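PDB 3KUW: fluoroacetyl coenzyme A thioesterase from Streptomyces Cattleya, which hydrolyses fluoroacetyl-CoA to fluoroacetate and CoA before it can react with citrate synthase, thereby conferring resistance to fluoroacetate. Local coordinates for residues F15-H20 / A78-G83; K21-L26 / P37-S42; L48-C53 / H118-I123; V88-R93 / W102-H107. The protein carries 1 engineered substitution. All coordinates share one frame; numbering follows the deposited sequence. Where two conformers were deposited one is given.

Interaction 1: residues F15-H20 / A78-G83; sequences FVVPPH and AATPPG. With FAH (fluoroacetic acid), chain E.
Val17 and Pro82 meet in a loop-to-loop contact at the end of the edge strand 10-16, where the chain leaves the sheet and runs against the proline-rich loop between strands 65-75 and 85-96. One backbone hydrogen bond joins the two pieces: Gly83 N donates to Val17 O over 2.8 Å, with an N-H...O angle of 159° and the donor in the carbonyl plane. The same oxygen lies 3.3 Å from Pro82 CA. At the positive phi of Gly83, 110°, a CB would press on the carbonyl oxygen of Pro82.

Val17 contributes most of the buried surface on its side. Its CG1 stands anti to the backbone N (chi1 174°) and rests 3.8 Å from Pro82 CA, while CG2, on the other branch, reaches Thr80 CG2 at 4.1 Å. Thr80 thus offers its methyl to the valine, and its hydroxyl OG1 is hydrogen-bonded to Asp108. The ring of Pro82 continues the packing along the chain: CB lies 3.9 Å from Pro18 C, and CG is 3.9 Å from Pro19 CA. Farther along the loop, Ala79 CA comes within 3.5 Å of CH3 of a bound fluoroacetic acid, and Ala79 O accepts a hydrogen bond from Lys135 of the second subunit.

Strand 85-96 runs antiparallel beside strand 10-16, with Phe15 bonded to Val86, and the pairing continues just past the strand ends as Val17 with Leu84, while Phe40, from the loop before helix 42-56, packs against both Val17 and Thr80.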
# COMPACT_ATOMS: atom_id res chain seq x y z
N PHE A 15 -11.30 2.96 -12.28
CA PHE A 15 -11.67 3.65 -11.06
C PHE A 15 -11.35 5.12 -11.17
O PHE A 15 -10.17 5.51 -11.26
CB PHE A 15 -10.96 2.99 -9.84
CG PHE A 15 -11.30 3.60 -8.47
CD1 PHE A 15 -12.43 3.20 -7.75
CD2 PHE A 15 -10.45 4.52 -7.86
CE1 PHE A 15 -12.74 3.78 -6.47
CE2 PHE A 15 -10.74 5.09 -6.57
CZ PHE A 15 -11.88 4.70 -5.89
N VAL A 16 -12.41 5.93 -11.14
CA VAL A 16 -12.33 7.38 -11.05
C VAL A 16 -11.89 7.77 -9.62
O VAL A 16 -12.52 7.39 -8.64
CB VAL A 16 -13.72 8.03 -11.39
CG1 VAL A 16 -13.64 9.58 -11.29
CG2 VAL A 16 -14.15 7.62 -12.79
N VAL A 17 -10.76 8.48 -9.50
CA VAL A 17 -10.22 8.85 -8.19
C VAL A 17 -11.07 9.95 -7.58
O VAL A 17 -11.20 11.01 -8.19
CB VAL A 17 -8.79 9.36 -8.29
CG1 VAL A 17 -8.29 9.89 -6.87
CG2 VAL A 17 -7.87 8.28 -8.94
N PRO A 18 -11.70 9.69 -6.43
CA PRO A 18 -12.45 10.75 -5.76
C PRO A 18 -11.55 11.52 -4.76
O PRO A 18 -10.37 11.08 -4.49
CB PRO A 18 -13.53 9.96 -5.03
CG PRO A 18 -12.71 8.72 -4.52
CD PRO A 18 -11.83 8.40 -5.73
N PRO A 19 -12.08 12.65 -4.20
CA PRO A 19 -11.28 13.49 -3.31
C PRO A 19 -10.82 12.77 -2.07
O PRO A 19 -9.78 13.13 -1.51
CB PRO A 19 -12.22 14.68 -2.96
CG PRO A 19 -13.31 14.65 -3.98
CD PRO A 19 -13.40 13.25 -4.54
N HIS A 20 -11.54 11.75 -1.64
CA HIS A 20 -11.26 11.12 -0.36
C HIS A 20 -10.24 9.91 -0.47
O HIS A 20 -10.11 9.09 0.45
CB HIS A 20 -12.57 10.76 0.32
CG HIS A 20 -13.47 9.92 -0.53
ND1 HIS A 20 -13.44 8.54 -0.49
CD2 HIS A 20 -14.36 10.25 -1.49
CE1 HIS A 20 -14.33 8.06 -1.34
NE2 HIS A 20 -14.91 9.08 -1.96
N ALA A 78 4.23 8.44 -11.35
CA ALA A 78 3.62 9.74 -11.67
C ALA A 78 2.50 9.94 -10.68
O ALA A 78 1.99 8.97 -10.09
CB ALA A 78 3.10 9.79 -13.06
N ALA A 79 2.12 11.19 -10.48
CA ALA A 79 1.03 11.52 -9.54
C ALA A 79 -0.38 11.75 -10.20
O ALA A 79 -0.50 12.29 -11.32
CB ALA A 79 1.43 12.75 -8.71
N THR A 80 -1.42 11.48 -9.44
CA THR A 80 -2.78 11.53 -9.91
C THR A 80 -3.67 12.33 -9.00
O THR A 80 -3.92 11.93 -7.88
CB THR A 80 -3.32 10.10 -10.06
OG1 THR A 80 -2.42 9.41 -10.92
CG2 THR A 80 -4.67 10.09 -10.75
N PRO A 81 -4.19 13.49 -9.49
CA PRO A 81 -5.18 14.23 -8.71
C PRO A 81 -6.60 13.62 -8.91
O PRO A 81 -6.81 12.87 -9.88
CB PRO A 81 -5.12 15.62 -9.35
CG PRO A 81 -4.98 15.28 -10.78
CD PRO A 81 -3.92 14.16 -10.77
N PRO A 82 -7.55 13.95 -8.01
CA PRO A 82 -8.91 13.45 -8.14
C PRO A 82 -9.48 13.82 -9.49
O PRO A 82 -9.04 14.84 -10.08
CB PRO A 82 -9.68 14.17 -7.01
CG PRO A 82 -8.61 14.50 -5.97
CD PRO A 82 -7.36 14.83 -6.84
N GLY A 83 -10.37 12.99 -10.02
CA GLY A 83 -11.04 13.31 -11.30
C GLY A 83 -10.59 12.42 -12.43
O GLY A 83 -11.35 12.18 -13.33
C FAH E . 4.17 9.47 -6.75
F FAH E . 2.03 10.52 -5.88
O FAH E . 4.53 8.87 -5.70
CH3 FAH E . 2.70 9.84 -6.92
OXT FAH E . 4.99 9.77 -7.67

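Interaction 2: residues K21-L26 / P37-S42; sequences KTVRHL and PEVFAS. Engineered in segment 37-42: Ser42 (natural residue Thr). With FAH (fluoroacetic acid), chain D; FAH (fluoroacetic acid), chain F.
Chi1 of 60° sets Thr22 OG1 between its backbone N and carbonyl carbon, and a bend at chi2 (-66°) folds Glu38 back so that the two side chains meet obliquely. Thr22 OG1 donates to Glu38 OE2 over 2.7 Å, approaching from above the carboxylate plane. Arg24 crosses Glu38 at about a right angle and lays one guanidinium face over Glu38 CD. Its NE is 3.1 Å from Glu38 OE2, but no N-H points at that oxygen, making this salt bridge a matter of charge alone; Arg24 NH2 instead bonds to Phe36 O.

Glu38 centres an inverse gamma turn, after which a single beta bridge pairs Thr22 with Phe40. Here Val23 N donates to Val39 O at 3.1 Å, and Ala41 N to Lys21 O at 3.2 Å. The bridge ties the start of helix 23-26 to the substrate-binding segment that leads into helix 42-56, the central helix of the hotdog fold. Ala41, the N-cap residue of that helix, turns its methyl onto Val23 CA and toward Leu26 CD2.

Beyond the bridge, Val23 CG2 and Val39 CG2 pack together beside CH3 of a fluoroacetic acid. The active-site residue Ser42, an engineered replacement for threonine, holds the carboxylate of this ligand twice: N donates to O at 3.0 Å and OG to OXT at 2.7 Å. Ser42 OG is also hydrogen-bonded to His76 ND1.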
# COMPACT_ATOMS: atom_id res chain seq x y z
N LYS A 21 -9.54 9.83 -1.62
CA LYS A 21 -8.48 8.82 -1.81
C LYS A 21 -7.11 9.43 -1.92
O LYS A 21 -6.18 8.83 -2.49
CB LYS A 21 -8.76 7.86 -3.00
CG LYS A 21 -9.99 6.92 -2.87
CD LYS A 21 -10.00 6.21 -1.60
CE LYS A 21 -10.67 4.89 -1.78
NZ LYS A 21 -11.67 4.65 -0.79
N THR A 22 -6.96 10.62 -1.35
CA THR A 22 -5.69 11.29 -1.39
C THR A 22 -4.90 10.97 -0.10
O THR A 22 -5.39 10.38 0.88
CB THR A 22 -5.83 12.87 -1.59
OG1 THR A 22 -6.57 13.43 -0.50
CG2 THR A 22 -6.55 13.24 -2.92
N VAL A 23 -3.62 11.26 -0.15
CA VAL A 23 -2.74 11.02 0.99
C VAL A 23 -3.40 11.32 2.35
O VAL A 23 -3.38 10.48 3.26
CB VAL A 23 -1.44 11.86 0.79
CG1 VAL A 23 -0.50 11.81 2.10
CG2 VAL A 23 -0.69 11.35 -0.48
N ARG A 24 -4.00 12.51 2.50
CA ARG A 24 -4.52 12.94 3.84
C ARG A 24 -5.63 12.04 4.36
O ARG A 24 -5.81 11.90 5.56
CB ARG A 24 -4.92 14.45 3.88
CG ARG A 24 -6.09 14.86 3.00
CD ARG A 24 -6.26 16.42 2.91
NE ARG A 24 -4.99 17.06 2.49
CZ ARG A 24 -4.67 18.38 2.57
NH1 ARG A 24 -5.53 19.27 3.08
NH2 ARG A 24 -3.47 18.81 2.19
N HIS A 25 -6.32 11.35 3.46
CA HIS A 25 -7.38 10.50 3.88
C HIS A 25 -6.89 9.13 4.19
O HIS A 25 -7.61 8.41 4.83
CB HIS A 25 -8.46 10.44 2.80
CG HIS A 25 -9.09 11.77 2.52
ND1 HIS A 25 -10.20 12.23 3.21
CD2 HIS A 25 -8.74 12.76 1.67
CE1 HIS A 25 -10.53 13.43 2.75
NE2 HIS A 25 -9.65 13.78 1.83
N LEU A 26 -5.69 8.73 3.71
CA LEU A 26 -5.15 7.40 4.11
C LEU A 26 -4.92 7.35 5.62
O LEU A 26 -5.24 6.35 6.28
CB LEU A 26 -3.84 6.99 3.36
CG LEU A 26 -3.41 5.52 3.58
CD1 LEU A 26 -4.43 4.58 2.84
CD2 LEU A 26 -2.07 5.39 2.92
N PRO A 37 0.02 17.54 -0.67
CA PRO A 37 -0.68 17.66 -1.92
C PRO A 37 -1.77 16.59 -2.12
O PRO A 37 -1.63 15.43 -1.67
CB PRO A 37 0.44 17.47 -2.94
CG PRO A 37 1.60 18.24 -2.29
CD PRO A 37 1.45 17.90 -0.84
N GLU A 38 -2.84 17.04 -2.75
CA GLU A 38 -4.06 16.25 -2.97
C GLU A 38 -3.91 15.30 -4.14
O GLU A 38 -4.48 15.51 -5.22
CB GLU A 38 -5.28 17.19 -3.18
CG GLU A 38 -5.73 17.86 -1.87
CD GLU A 38 -6.28 16.87 -0.84
OE1 GLU A 38 -7.46 16.96 -0.46
OE2 GLU A 38 -5.54 15.97 -0.41
N VAL A 39 -3.14 14.25 -3.90
CA VAL A 39 -2.88 13.19 -4.90
C VAL A 39 -3.18 11.80 -4.34
O VAL A 39 -3.08 11.58 -3.15
CB VAL A 39 -1.41 13.22 -5.40
CG1 VAL A 39 -1.08 14.61 -6.06
CG2 VAL A 39 -0.46 12.86 -4.25
N PHE A 40 -3.55 10.89 -5.23
CA PHE A 40 -3.92 9.48 -4.94
C PHE A 40 -2.78 8.87 -4.08
O PHE A 40 -1.66 8.80 -4.54
CB PHE A 40 -4.04 8.77 -6.32
CG PHE A 40 -4.70 7.35 -6.28
CD1 PHE A 40 -5.84 7.09 -5.47
CD2 PHE A 40 -4.19 6.32 -7.12
CE1 PHE A 40 -6.47 5.84 -5.46
CE2 PHE A 40 -4.85 5.04 -7.15
CZ PHE A 40 -5.97 4.82 -6.28
N ALA A 41 -3.07 8.40 -2.87
CA ALA A 41 -2.03 7.80 -1.98
C ALA A 41 -1.46 6.48 -2.56
O ALA A 41 -2.22 5.69 -3.11
CB ALA A 41 -2.57 7.59 -0.60
N SER A 42 -0.14 6.23 -2.43
CA SER A 42 0.37 4.93 -2.88
C SER A 42 -0.41 3.78 -2.18
O SER A 42 -0.59 2.70 -2.75
CB SER A 42 1.88 4.73 -2.59
OG SER A 42 2.71 5.75 -3.16
C FAH D . 2.26 8.61 -1.83
F FAH D . 2.76 10.75 -2.58
O FAH D . 1.47 8.26 -0.90
CH3 FAH D . 1.83 9.74 -2.74
OXT FAH D . 3.41 8.11 -2.06
C FAH F . 5.22 3.32 -3.77
F FAH F . 5.08 4.28 -1.64
O FAH F . 4.60 2.24 -3.92
CH3 FAH F . 5.92 3.59 -2.46
OXT FAH F . 5.27 4.21 -4.64
O HOH W 1 -3.63 14.85 0.55

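Interaction 3: residues L48-C53 / H118-I123; sequences LMEWAC and HERAVI. With FAH (fluoroacetic acid), chain C.
Glu50 CG lies over one face of the His118 ring in a CH-pi contact, 3.8 Å from the ring centroid. This contact is the centre of a small buried cluster where the central helix of the hotdog fold, 42-56, lies on strand 112-124 of the sheet, the short segments crossing at -53°. Beyond CG the extended glutamate carries its carboxylate past the NE2 rim of the ring, with CD 3.6 Å from His118 NE2; the carboxylate is nearly parallel to the imidazole (12°) but lies beyond its rim. Cys53, one helical turn later, instead sets SG at the edge of the same ring, 4.0 Å from His118 ND1. That nitrogen is buried with no polar partner in the model.

Farther out, Arg120 turns its guanidinium edge to the active-site Glu50: NH1 is 3.8 Å from OE1, a long salt bridge with the planes steeply inclined. A hydrogen bond from Arg120 NE to Ser67 OG on strand 65-75 steadies this substrate-binding arginine, while Trp102 packs against it. A bound fluoroacetic acid here is also hydrogen-bonded to Ser42 N of the second subunit, so the site is built from both chains. The ligand fluorine sits near the guanidinium plane, 3.4 Å from Arg120 NH2 and 3.1 Å from Glu50 OE1.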
# COMPACT_ATOMS: atom_id res chain seq x y z
N LEU A 48 -5.96 -0.80 -4.72
CA LEU A 48 -6.74 -0.89 -5.96
C LEU A 48 -6.16 -1.98 -6.88
O LEU A 48 -6.90 -2.69 -7.63
CB LEU A 48 -6.68 0.46 -6.69
CG LEU A 48 -7.40 0.55 -8.03
CD1 LEU A 48 -8.97 0.51 -7.79
CD2 LEU A 48 -7.04 1.76 -8.90
N MET A 49 -4.82 -2.09 -6.82
CA MET A 49 -4.11 -3.16 -7.52
C MET A 49 -4.49 -4.54 -6.98
O MET A 49 -4.76 -5.46 -7.78
CB MET A 49 -2.61 -2.94 -7.39
CG MET A 49 -2.14 -1.85 -8.37
SD MET A 49 -0.38 -1.61 -8.03
CE MET A 49 0.12 -0.79 -9.55
N GLU A 50 -4.49 -4.69 -5.65
CA GLU A 50 -4.95 -5.94 -5.00
C GLU A 50 -6.42 -6.28 -5.32
O GLU A 50 -6.74 -7.44 -5.48
CB GLU A 50 -4.78 -5.87 -3.48
CG GLU A 50 -3.33 -5.61 -3.12
CD GLU A 50 -2.99 -5.84 -1.65
OE1 GLU A 50 -3.88 -6.29 -0.85
OE2 GLU A 50 -1.78 -5.58 -1.34
N TRP A 51 -7.28 -5.27 -5.31
CA TRP A 51 -8.70 -5.39 -5.62
C TRP A 51 -8.87 -5.90 -7.05
O TRP A 51 -9.63 -6.85 -7.25
CB TRP A 51 -9.41 -4.03 -5.39
CG TRP A 51 -10.95 -4.01 -5.65
CD1 TRP A 51 -11.81 -5.08 -5.73
CD2 TRP A 51 -11.78 -2.83 -5.72
NE1 TRP A 51 -13.11 -4.63 -5.90
CE2 TRP A 51 -13.12 -3.26 -5.90
CE3 TRP A 51 -11.51 -1.44 -5.68
CZ2 TRP A 51 -14.19 -2.35 -6.07
CZ3 TRP A 51 -12.59 -0.53 -5.85
CH2 TRP A 51 -13.91 -1.02 -6.05
N ALA A 52 -8.16 -5.35 -8.05
CA ALA A 52 -8.20 -5.97 -9.41
C ALA A 52 -7.83 -7.49 -9.39
O ALA A 52 -8.47 -8.30 -10.06
CB ALA A 52 -7.29 -5.20 -10.39
N CYS A 53 -6.77 -7.89 -8.68
CA CYS A 53 -6.42 -9.33 -8.62
C CYS A 53 -7.47 -10.19 -7.88
O CYS A 53 -7.67 -11.37 -8.21
CB CYS A 53 -5.04 -9.52 -7.94
SG CYS A 53 -3.69 -8.65 -8.87
N HIS A 118 2.30 -8.68 -7.63
CA HIS A 118 1.54 -8.91 -6.42
C HIS A 118 1.33 -10.41 -6.31
O HIS A 118 0.97 -11.08 -7.33
CB HIS A 118 0.15 -8.24 -6.48
CG HIS A 118 -0.67 -8.45 -5.21
ND1 HIS A 118 -2.01 -8.78 -5.22
CD2 HIS A 118 -0.30 -8.41 -3.92
CE1 HIS A 118 -2.45 -8.90 -3.98
NE2 HIS A 118 -1.42 -8.68 -3.17
N GLU A 119 1.48 -10.91 -5.08
CA GLU A 119 1.28 -12.35 -4.77
C GLU A 119 0.16 -12.53 -3.77
O GLU A 119 -0.02 -11.66 -2.89
CB GLU A 119 2.59 -12.89 -4.23
CG GLU A 119 3.63 -13.20 -5.35
CD GLU A 119 4.43 -12.01 -5.93
OE1 GLU A 119 4.71 -10.98 -5.22
OE2 GLU A 119 4.82 -12.11 -7.14
N ARG A 120 -0.62 -13.61 -3.90
CA ARG A 120 -1.77 -13.85 -3.00
C ARG A 120 -1.78 -15.32 -2.63
O ARG A 120 -1.21 -16.17 -3.40
CB ARG A 120 -3.11 -13.47 -3.65
CG ARG A 120 -3.27 -11.94 -4.16
CD ARG A 120 -4.79 -11.62 -4.47
NE ARG A 120 -5.58 -11.64 -3.23
CZ ARG A 120 -5.56 -10.68 -2.28
NH1 ARG A 120 -4.83 -9.58 -2.41
NH2 ARG A 120 -6.31 -10.82 -1.20
N ALA A 121 -2.32 -15.62 -1.44
CA ALA A 121 -2.51 -17.00 -1.00
C ALA A 121 -3.98 -17.23 -0.70
O ALA A 121 -4.63 -16.40 -0.08
CB ALA A 121 -1.72 -17.30 0.24
N VAL A 122 -4.49 -18.38 -1.14
CA VAL A 122 -5.88 -18.80 -0.86
C VAL A 122 -5.91 -19.23 0.63
O VAL A 122 -5.01 -19.97 1.10
CB VAL A 122 -6.29 -19.98 -1.77
CG1 VAL A 122 -7.66 -20.53 -1.40
CG2 VAL A 122 -6.23 -19.59 -3.28
N ILE A 123 -6.93 -18.80 1.35
CA ILE A 123 -7.09 -19.17 2.77
C ILE A 123 -8.44 -19.82 3.05
O ILE A 123 -9.39 -19.58 2.33
CB ILE A 123 -6.93 -17.93 3.72
CG1 ILE A 123 -7.94 -16.82 3.36
CG2 ILE A 123 -5.49 -17.41 3.64
CD1 ILE A 123 -8.06 -15.73 4.46
C FAH C . -4.98 -7.92 3.13
F FAH C . -5.88 -8.12 0.74
O FAH C . -4.59 -8.55 4.15
CH3 FAH C . -5.77 -8.68 2.03
OXT FAH C . -4.71 -6.69 3.04
O HOH W 2 0.01 -7.40 -0.37

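Interaction 4: residues V88-R93 / W102-H107; sequences VTAELR and WRVSAH
Strands 88-93 and 102-107 form the two arms of an antiparallel hairpin, their axes 4.5 Å apart at closest approach and their directions 164° apart. Thr89 with Ser105 and Glu91 with Arg103 are the hydrogen-bonded pairs, each closed by two bonds: Thr89 N to Ser105 O and Glu91 N to Arg103 O both span 2.8 Å, with the return bonds only slightly longer.

On the face of Val88, Ala90, Leu92, Trp102, Val104 and Ala106, the indole is the main apolar body. Leu92 has CG anti to its backbone N (chi1 -178°), which brings CD1 over the five-membered ring, 4.0 Å from its centroid. Ala90 CB touches the ring obliquely, 3.8 Å from Trp102 CD1, and also meets Val104 CG1. Helix 42-56 covers this face through Leu48, Ala52 and Cys53.

The face of Thr89, Glu91, Arg103 and Ser105 is polar. A water bridges Thr89 O and Ser105 OG, and Glu91 OE1 forms a salt bridge with Arg10 on the neighbouring strand. Arg93 and Arg103 lie side by side; Arg103 CB lies under one face of the Arg93 guanidinium, and Arg93 NH2 is 3.5 Å from Arg103 CD.

The hairpin is thus two-sided, apolar against the helix and polar on its other face; the two like charges, Arg93 NH2 and Arg103 NE, stay 4.6 Å apart, probably at some electrostatic cost.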
# COMPACT_ATOMS: atom_id res chain seq x y z
N VAL A 88 -6.30 -0.33 -13.83
CA VAL A 88 -5.37 -1.35 -13.41
C VAL A 88 -5.53 -2.50 -14.37
O VAL A 88 -6.68 -2.89 -14.70
CB VAL A 88 -5.59 -1.82 -11.92
CG1 VAL A 88 -4.65 -3.02 -11.54
CG2 VAL A 88 -5.33 -0.66 -10.99
N THR A 89 -4.39 -2.99 -14.90
CA THR A 89 -4.36 -4.25 -15.67
C THR A 89 -3.56 -5.27 -14.86
O THR A 89 -2.39 -4.99 -14.48
CB THR A 89 -3.64 -4.11 -17.04
OG1 THR A 89 -4.14 -2.97 -17.77
CG2 THR A 89 -3.78 -5.47 -17.93
N ALA A 90 -4.18 -6.41 -14.56
CA ALA A 90 -3.53 -7.49 -13.85
C ALA A 90 -3.35 -8.73 -14.77
O ALA A 90 -4.33 -9.27 -15.35
CB ALA A 90 -4.30 -7.82 -12.65
N GLU A 91 -2.10 -9.14 -14.93
CA GLU A 91 -1.76 -10.17 -15.91
C GLU A 91 -1.33 -11.41 -15.10
O GLU A 91 -0.37 -11.32 -14.36
CB GLU A 91 -0.59 -9.67 -16.76
CG GLU A 91 -0.14 -10.70 -17.76
CD GLU A 91 1.17 -10.32 -18.41
OE1 GLU A 91 1.21 -9.25 -19.04
OE2 GLU A 91 2.14 -11.12 -18.31
N LEU A 92 -2.06 -12.52 -15.20
CA LEU A 92 -1.74 -13.65 -14.36
C LEU A 92 -0.39 -14.23 -14.76
O LEU A 92 -0.13 -14.49 -15.97
CB LEU A 92 -2.84 -14.76 -14.42
CG LEU A 92 -2.58 -15.98 -13.49
CD1 LEU A 92 -2.73 -15.72 -11.89
CD2 LEU A 92 -3.54 -17.17 -13.98
N ARG A 93 0.45 -14.41 -13.75
CA ARG A 93 1.81 -14.94 -13.93
C ARG A 93 1.99 -16.41 -13.54
O ARG A 93 2.77 -17.10 -14.17
CB ARG A 93 2.82 -14.08 -13.15
CG ARG A 93 3.22 -12.82 -13.88
CD ARG A 93 4.39 -13.02 -14.75
NE ARG A 93 4.83 -11.77 -15.41
CZ ARG A 93 5.70 -10.90 -14.90
NH1 ARG A 93 6.26 -11.08 -13.69
NH2 ARG A 93 6.02 -9.83 -15.61
N TRP A 102 0.52 -12.10 -10.05
CA TRP A 102 0.19 -11.26 -11.19
C TRP A 102 1.33 -10.25 -11.41
O TRP A 102 1.97 -9.79 -10.45
CB TRP A 102 -1.11 -10.43 -10.97
CG TRP A 102 -2.40 -11.24 -10.94
CD1 TRP A 102 -3.25 -11.42 -11.96
CD2 TRP A 102 -2.91 -12.02 -9.84
NE1 TRP A 102 -4.29 -12.24 -11.59
CE2 TRP A 102 -4.10 -12.61 -10.28
CE3 TRP A 102 -2.48 -12.24 -8.53
CZ2 TRP A 102 -4.88 -13.44 -9.47
CZ3 TRP A 102 -3.26 -13.06 -7.71
CH2 TRP A 102 -4.46 -13.63 -8.18
N ARG A 103 1.53 -9.87 -12.67
CA ARG A 103 2.16 -8.59 -12.97
C ARG A 103 0.99 -7.54 -13.01
O ARG A 103 -0.07 -7.76 -13.67
CB ARG A 103 2.94 -8.67 -14.28
CG ARG A 103 3.08 -7.34 -14.95
CD ARG A 103 4.45 -6.77 -14.82
NE ARG A 103 4.45 -5.50 -15.55
CZ ARG A 103 5.22 -4.45 -15.26
NH1 ARG A 103 5.08 -3.35 -16.03
NH2 ARG A 103 6.10 -4.47 -14.24
N VAL A 104 1.12 -6.49 -12.21
CA VAL A 104 0.12 -5.40 -12.18
C VAL A 104 0.63 -4.12 -12.82
O VAL A 104 1.78 -3.75 -12.62
CB VAL A 104 -0.36 -5.09 -10.74
CG1 VAL A 104 -1.33 -6.25 -10.31
CG2 VAL A 104 0.80 -4.94 -9.71
N SER A 105 -0.22 -3.39 -13.53
CA SER A 105 0.20 -2.07 -13.99
C SER A 105 -1.00 -1.14 -13.92
O SER A 105 -2.14 -1.62 -13.92
CB SER A 105 0.82 -2.11 -15.40
OG SER A 105 -0.02 -2.59 -16.45
N ALA A 106 -0.74 0.17 -13.87
CA ALA A 106 -1.77 1.20 -13.65
C ALA A 106 -1.46 2.44 -14.50
O ALA A 106 -0.28 2.79 -14.65
CB ALA A 106 -1.78 1.59 -12.14
N HIS A 107 -2.49 3.09 -15.04
CA HIS A 107 -2.33 4.29 -15.88
C HIS A 107 -3.53 5.17 -15.54
O HIS A 107 -4.62 4.61 -15.21
CB HIS A 107 -2.15 4.03 -17.40
CG HIS A 107 -3.43 4.02 -18.18
ND1 HIS A 107 -3.90 2.89 -18.82
CD2 HIS A 107 -4.36 4.98 -18.37
CE1 HIS A 107 -5.07 3.17 -19.39
NE2 HIS A 107 -5.38 4.43 -19.11
O HOH W 3 -0.01 -5.58 -16.26

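Interactions 1 and 2 are neighbours, about 8 Å apart centre to centre, and Thr80 O meets Phe40 N between them; together they build the loop region beside the substrate-binding segment. Interactions 3 and 4, with centres about 11 Å apart, share the sheet in which strands 99-107 and 112-124 are adjacent. Centres in the two groups are about 19 to 22 Å apart, yet Leu48 of interaction 3 packs on Phe15 of interaction 1 and Phe40 of interaction 2. Along the chain, interaction 2 falls between the segments of interaction 1, and interaction 4 between those of interaction 3. Helix 42-56 starts at interaction 2 and packs on the sheet in interaction 3. Interactions 1, 2 and 3 also touch the second subunit, in keeping with active sites completed across the homodimer.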